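Local atomic coordinates of ribonuclease J (Methanolobus psychrophilus R15, PDB entry 5HAB), a protein that is an archaeal beta-CASP metallo-beta-lactamase-fold exoribonuclease that binds RNA and probably hydrolyses it one nucleotide at a time from an end. Residues B[102-107]-B[174-179]. The protein carries 1 engineered substitution. Residues are numbered along the deposited sequence; the frame is centred on the assembly and turned at random.
Engineered in segment 102-107: Ala106 (natural residue His). With nucleotides of chain D.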
ATOM      1  N   CYS B 102     -22.368 -17.280  24.810  1.00 43.48           N
ATOM      2  CA  CYS B 102     -22.043 -16.050  24.100  1.00 35.14           C
ATOM      3  C   CYS B 102     -21.067 -15.239  24.936  1.00 45.60           C
ATOM      4  O   CYS B 102     -21.418 -14.752  26.011  1.00 35.35           O
ATOM      5  CB  CYS B 102     -23.297 -15.240  23.806  1.00 32.34           C
ATOM      6  SG  CYS B 102     -24.365 -15.992  22.573  1.00 39.41           S
ATOM      7  N   THR B 103     -19.841 -15.089  24.437  1.00 34.53           N
ATOM      8  CA  THR B 103     -18.782 -14.485  25.235  1.00 32.96           C
ATOM      9  C   THR B 103     -18.931 -12.969  25.329  1.00 21.96           C
ATOM     10  O   THR B 103     -18.363 -12.349  26.227  1.00 32.57           O
ATOM     11  CB  THR B 103     -17.392 -14.819  24.667  1.00 44.04           C
ATOM     12  OG1 THR B 103     -17.396 -14.610  23.251  1.00 36.18           O
ATOM     13  CG2 THR B 103     -17.029 -16.268  24.963  1.00 29.44           C
ATOM     14  N   HIS B 104     -19.700 -12.380  24.417  1.00 23.66           N
ATOM     15  CA  HIS B 104     -20.111 -10.980  24.559  1.00 37.94           C
ATOM     16  C   HIS B 104     -21.280 -10.664  23.636  1.00 30.49           C
ATOM     17  O   HIS B 104     -21.753 -11.530  22.898  1.00 31.55           O
ATOM     18  CB  HIS B 104     -18.942 -10.010  24.291  1.00 33.84           C
ATOM     19  CG  HIS B 104     -18.411 -10.054  22.890  1.00 29.19           C
ATOM     20  ND1 HIS B 104     -19.183  -9.757  21.788  1.00 27.41           N
ATOM     21  CD2 HIS B 104     -17.170 -10.321  22.417  1.00 33.08           C
ATOM     22  CE1 HIS B 104     -18.450  -9.864  20.695  1.00 35.41           C
ATOM     23  NE2 HIS B 104     -17.222 -10.203  21.049  1.00 29.68           N
ATOM     24  N   GLY B 105     -21.724  -9.410  23.650  1.00 38.80           N
ATOM     25  CA  GLY B 105     -22.958  -9.050  22.981  1.00 28.45           C
ATOM     26  C   GLY B 105     -22.889  -8.280  21.676  1.00 40.19           C
ATOM     27  O   GLY B 105     -23.901  -7.737  21.232  1.00 39.68           O
ATOM     28  N   ALA B 106     -21.720  -8.243  21.045  1.00 32.64           N
ATOM     29  CA  ALA B 106     -21.588  -7.575  19.751  1.00 36.64           C
ATOM     30  C   ALA B 106     -22.046  -8.521  18.648  1.00 40.38           C
ATOM     31  O   ALA B 106     -22.103  -9.735  18.862  1.00 35.63           O
ATOM     32  CB  ALA B 106     -20.156  -7.125  19.517  1.00 36.47           C
ATOM     33  N   LEU B 107     -22.347  -7.976  17.471  1.00 39.28           N
ATOM     34  CA  LEU B 107     -22.984  -8.752  16.399  1.00 40.97           C
ATOM     35  C   LEU B 107     -22.140  -9.891  15.836  1.00 33.42           C
ATOM     36  O   LEU B 107     -22.676 -10.815  15.233  1.00 44.60           O
ATOM     37  CB  LEU B 107     -23.401  -7.846  15.238  1.00 37.90           C
ATOM     38  CG  LEU B 107     -24.640  -6.963  15.404  1.00 50.02           C
ATOM     39  CD1 LEU B 107     -24.996  -6.329  14.073  1.00 51.12           C
ATOM     40  CD2 LEU B 107     -25.811  -7.764  15.939  1.00 47.82           C
ATOM     41  N   HIS B 174     -12.336  -5.856  26.071  1.00 37.94           N
ATOM     42  CA  HIS B 174     -12.680  -5.796  24.653  1.00 34.05           C
ATOM     43  C   HIS B 174     -13.431  -4.495  24.383  1.00 39.19           C
ATOM     44  O   HIS B 174     -13.703  -3.727  25.306  1.00 39.08           O
ATOM     45  CB  HIS B 174     -13.524  -7.006  24.239  1.00 39.13           C
ATOM     46  CG  HIS B 174     -13.709  -7.137  22.758  1.00 30.41           C
ATOM     47  ND1 HIS B 174     -12.653  -7.123  21.873  1.00 28.97           N
ATOM     48  CD2 HIS B 174     -14.828  -7.263  22.007  1.00 32.28           C
ATOM     49  CE1 HIS B 174     -13.113  -7.247  20.641  1.00 41.15           C
ATOM     50  NE2 HIS B 174     -14.430  -7.334  20.694  1.00 28.75           N
ATOM     51  N   SER B 175     -13.771  -4.249  23.121  1.00 32.62           N
ATOM     52  CA  SER B 175     -14.455  -3.020  22.731  1.00 40.05           C
ATOM     53  C   SER B 175     -15.931  -2.998  23.135  1.00 47.47           C
ATOM     54  O   SER B 175     -16.689  -2.120  22.720  1.00 39.85           O
ATOM     55  CB  SER B 175     -14.327  -2.817  21.223  1.00 31.32           C
ATOM     56  OG  SER B 175     -14.675  -4.002  20.534  1.00 51.59           O
ATOM     57  N   ILE B 176     -16.337  -3.975  23.937  1.00 43.87           N
ATOM     58  CA  ILE B 176     -17.663  -3.974  24.537  1.00 46.92           C
ATOM     59  C   ILE B 176     -17.498  -4.483  25.960  1.00 40.89           C
ATOM     60  O   ILE B 176     -16.610  -5.292  26.245  1.00 39.52           O
ATOM     61  CB  ILE B 176     -18.683  -4.810  23.725  1.00 34.66           C
ATOM     62  CG1 ILE B 176     -20.095  -4.634  24.296  1.00 48.75           C
ATOM     63  CG2 ILE B 176     -18.293  -6.282  23.703  1.00 43.82           C
ATOM     64  CD1 ILE B 176     -21.184  -5.381  23.537  1.00 33.73           C
ATOM     65  N   ILE B 177     -18.333  -3.975  26.858  1.00 44.63           N
ATOM     66  CA  ILE B 177     -18.226  -4.296  28.272  1.00 39.02           C
ATOM     67  C   ILE B 177     -18.684  -5.727  28.527  1.00 51.42           C
ATOM     68  O   ILE B 177     -19.460  -6.290  27.744  1.00 39.17           O
ATOM     69  CB  ILE B 177     -19.034  -3.300  29.117  1.00 53.57           C
ATOM     70  CG1 ILE B 177     -20.465  -3.195  28.588  1.00 40.91           C
ATOM     71  CG2 ILE B 177     -18.371  -1.933  29.103  1.00 35.79           C
ATOM     72  CD1 ILE B 177     -21.375  -2.343  29.445  1.00 47.97           C
ATOM     73  N   ASP B 178     -18.192  -6.297  29.625  1.00 36.90           N
ATOM     74  CA  ASP B 178     -18.583  -7.623  30.104  1.00 47.52           C
ATOM     75  C   ASP B 178     -18.248  -8.730  29.097  1.00 53.30           C
ATOM     76  O   ASP B 178     -19.122  -9.491  28.676  1.00 44.95           O
ATOM     77  CB  ASP B 178     -20.078  -7.649  30.444  1.00 53.19           C
ATOM     78  CG  ASP B 178     -20.363  -8.320  31.782  1.00 52.67           C
ATOM     79  OD1 ASP B 178     -19.413  -8.823  32.419  1.00 47.89           O
ATOM     80  OD2 ASP B 178     -21.540  -8.337  32.201  1.00 59.43           O
ATOM     81  N   THR B 179     -16.975  -8.810  28.720  1.00 49.64           N
ATOM     82  CA  THR B 179     -16.488  -9.865  27.833  1.00 31.66           C
ATOM     83  C   THR B 179     -15.708 -10.911  28.634  1.00 32.93           C
ATOM     84  O   THR B 179     -14.977 -10.569  29.573  1.00 29.18           O
ATOM     85  CB  THR B 179     -15.599  -9.290  26.706  1.00 38.70           C
ATOM     86  OG1 THR B 179     -16.359  -8.359  25.924  1.00 40.39           O
ATOM     87  CG2 THR B 179     -15.099 -10.396  25.793  1.00 29.53           C
TER
ATOM     88  P     A D   3     -21.493  -4.062  16.599  1.00109.59           P
ATOM     89  OP1   A D   3     -22.237  -3.384  17.692  1.00102.20           O
ATOM     90  OP2   A D   3     -20.766  -5.323  16.887  1.00 93.67           O
ATOM     91  O5'   A D   3     -22.504  -4.355  15.401  1.00104.14           O
ATOM     92  C5'   A D   3     -23.502  -3.411  15.033  1.00109.30           C
ATOM     93  C4'   A D   3     -23.031  -2.498  13.928  1.00114.64           C
ATOM     94  O4'   A D   3     -23.060  -3.185  12.650  1.00113.57           O
ATOM     95  C3'   A D   3     -23.861  -1.248  13.692  1.00115.68           C
ATOM     96  O3'   A D   3     -23.568  -0.221  14.621  1.00107.50           O
ATOM     97  C2'   A D   3     -23.514  -0.880  12.254  1.00113.44           C
ATOM     98  O2'   A D   3     -22.272  -0.192  12.197  1.00109.74           O
ATOM     99  C1'   A D   3     -23.331  -2.261  11.616  1.00114.76           C
ATOM    100  N9    A D   3     -24.514  -2.701  10.849  1.00111.11           N
ATOM    101  C8    A D   3     -25.564  -3.498  11.238  1.00103.43           C
ATOM    102  N7    A D   3     -26.454  -3.697  10.292  1.00 96.14           N
ATOM    103  C5    A D   3     -25.957  -2.984   9.207  1.00115.14           C
ATOM    104  C6    A D   3     -26.429  -2.787   7.892  1.00115.85           C
ATOM    105  N6    A D   3     -27.562  -3.313   7.419  1.00111.25           N
ATOM    106  N1    A D   3     -25.685  -2.017   7.065  1.00116.55           N
ATOM    107  C2    A D   3     -24.548  -1.485   7.530  1.00102.03           C
ATOM    108  N3    A D   3     -24.002  -1.598   8.737  1.00104.36           N
ATOM    109  C4    A D   3     -24.764  -2.368   9.538  1.00115.78           C
TER
HETATM  110  O   HOH W   1     -21.370  -7.991  26.506  1.00 39.62           O
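His104 holds its ring between its own backbone N and carbonyl carbon (chi1 64°), and Ile176 sends CG1 anti to its backbone N (chi1 -173°), which leaves CG2 facing that ring. The two loops belong to the metallo-beta-lactamase fold. Segment 102-107 carries the start of the family's HxHxDH motif, which ends at His109. His104 opens the motif, and its second histidine is here the engineered Ala106. In this family the motif binds the catalytic metal ions; His174 probably belongs to the same site.

Ile176 CG2 lies over one face of the His104 ring as a CH-pi contact, 4.2 Å from the centroid. At the ring edge sits Thr179 CG2. Thr179 OG1 is 3.5 Å from His104 CB and bonds back to Ile176 O, meeting it from above the carbonyl plane. His104 and His174 rings are nearly parallel, at 20°, but slid apart with little overlap.

Both nitrogens of the His104 ring are engaged. NE2 bonds to Asp196, while ND1 accepts Ala106 N at 3.0 Å, near the ring plane. Together these fix the ring's rotation. On the other ring, His174 ND1 bonds to Gly409 O.

Ile176 CD1 reaches the backbone at Ala106 N, 3.8 Å away. Water 1 joins the loops, donating to Ile177 O at 2.8 Å and weakly accepting from Gly105 N. The RNA end of the contact is at the start of helix 107-110, where Leu107 N donates to OP2 of nucleotide A3 of chain D at 3.1 Å.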